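Local structure of clan CA, family C40, NlpC/P60 superfamily cysteine peptidase (Trichomonas vaginalis, 6BIO) at residues 150-153 and 154-158. The protein probably acts as a cysteine peptidase of the NlpC/P60 family that cleaves peptide bonds in bacterial peptidoglycan. Numbering follows the deposited sequence.
Sequences DGAN and DGERA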
loop_
_atom_site.group_PDB
_atom_site.type_symbol
_atom_site.label_atom_id
_atom_site.label_comp_id
_atom_site.label_asym_id
_atom_site.label_seq_id
_atom_site.Cartn_x
_atom_site.Cartn_y
_atom_site.Cartn_z
ATOM N N ASP A 150 12.404 6.366 -7.787
ATOM C CA ASP A 150 12.025 7.143 -8.966
ATOM C C ASP A 150 10.607 7.699 -8.816
ATOM O O ASP A 150 9.728 7.079 -8.210
ATOM C CB ASP A 150 12.023 6.233 -10.196
ATOM C CG ASP A 150 13.424 5.893 -10.705
ATOM O OD1 ASP A 150 14.412 6.575 -10.336
ATOM O OD2 ASP A 150 13.514 4.917 -11.502
ATOM N N GLY A 151 10.370 8.855 -9.409
ATOM C CA GLY A 151 9.044 9.437 -9.444
ATOM C C GLY A 151 8.964 10.664 -8.571
ATOM O O GLY A 151 9.623 10.762 -7.529
ATOM N N ALA A 152 8.151 11.622 -9.003
ATOM C CA ALA A 152 8.013 12.866 -8.265
ATOM C C ALA A 152 7.068 12.716 -7.100
ATOM O O ALA A 152 7.067 13.546 -6.191
ATOM C CB ALA A 152 7.461 13.959 -9.182
ATOM N N ASN A 153 6.257 11.676 -7.102
ATOM C CA ASN A 153 5.277 11.499 -6.040
ATOM C C ASN A 153 4.760 10.068 -6.113
ATOM O O ASN A 153 5.039 9.321 -7.064
ATOM C CB ASN A 153 4.136 12.519 -6.129
ATOM C CG ASN A 153 3.519 12.541 -7.487
ATOM O OD1 ASN A 153 2.956 11.534 -7.930
ATOM N ND2 ASN A 153 3.626 13.676 -8.184
ATOM N N ASP A 154 3.993 9.697 -5.096
ATOM C CA ASP A 154 3.442 8.366 -5.024
ATOM C C ASP A 154 2.427 8.105 -6.130
ATOM O O ASP A 154 2.193 6.940 -6.461
ATOM C CB ASP A 154 2.775 8.107 -3.671
ATOM C CG ASP A 154 3.755 7.740 -2.565
ATOM O OD1 ASP A 154 4.947 7.425 -2.845
ATOM O OD2 ASP A 154 3.313 7.782 -1.391
ATOM N N GLY A 155 1.806 9.140 -6.709
ATOM C CA GLY A 155 0.961 8.920 -7.890
ATOM C C GLY A 155 1.718 8.337 -9.073
ATOM O O GLY A 155 1.252 7.380 -9.730
ATOM N N GLU A 156 2.903 8.897 -9.355
ATOM C CA GLU A 156 3.743 8.332 -10.392
ATOM C C GLU A 156 4.150 6.921 -10.021
ATOM O O GLU A 156 4.228 6.048 -10.886
ATOM C CB GLU A 156 4.972 9.229 -10.623
ATOM C CG GLU A 156 4.540 10.597 -11.200
ATOM C CD GLU A 156 5.656 11.507 -11.607
ATOM O OE1 GLU A 156 6.844 11.101 -11.539
ATOM O OE2 GLU A 156 5.304 12.632 -12.080
ATOM N N ARG A 157 4.403 6.653 -8.740
ATOM C CA ARG A 157 4.772 5.292 -8.359
ATOM C C ARG A 157 3.605 4.333 -8.576
ATOM O O ARG A 157 3.800 3.178 -8.978
ATOM C CB ARG A 157 5.251 5.269 -6.905
ATOM C CG ARG A 157 6.480 6.095 -6.659
ATOM C CD ARG A 157 7.009 5.968 -5.221
ATOM N NE ARG A 157 8.209 6.777 -5.067
ATOM C CZ ARG A 157 8.230 8.045 -4.670
ATOM N NH1 ARG A 157 9.391 8.696 -4.602
ATOM N NH2 ARG A 157 7.119 8.651 -4.284
ATOM N N ALA A 158 2.384 4.780 -8.285
ATOM C CA ALA A 158 1.217 3.931 -8.495
ATOM C C ALA A 158 1.035 3.617 -9.973
ATOM O O ALA A 158 0.716 2.476 -10.335
ATOM C CB ALA A 158 -0.012 4.615 -7.933
HETATM O O HOH W 1 9.473 11.347 -4.634
HETATM O O HOH W 2 2.935 13.778 -11.565
#
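Asn153 OD1 caps the start of helix 154-163 by accepting from Glu156 N at 3.0 Å, the donor tilted 26° from the amide carbonyl plane. With CG set between its own backbone N and carbonyl carbon (chi1 52°), the short Asn153 side chain puts OD1 over the open N-H groups of the first turn, which lack helical acceptors. The Glu156 side chain turns back past the cap, and its OE1 accepts from Ala152 N at 2.9 Å in a nearly straight bond that arrives from above the carboxylate plane. A water donates to Glu156 OE2 and weakly accepts from Asn153 ND2. The bond from Arg157 N to Asn153 O, 3.2 Å, opens the helical ladder.

Arg157 reaches back along the loop 150-153. In the conformer described, one of two, its NH2 forms a salt bridge with Asp154 OD1 (2.9 Å), NE donates to Gln148 O, and a water links NH1 to Gly151 O. Asp154 OD1 also forms a salt bridge with Lys147. Packing is light: Arg157 CG lies 3.7 Å from Asp150 O, and Ala152 CB rests beside the Glu156 carboxylate. Gly151 suits its place because its backbone angles would jam a CB against the preceding carbonyl. Acidic Asp154 and Glu156 in the first helical turn should interact favourably with the helix dipole, so capping and charge together probably define where this helix, after the loop that follows strand 133-138, begins.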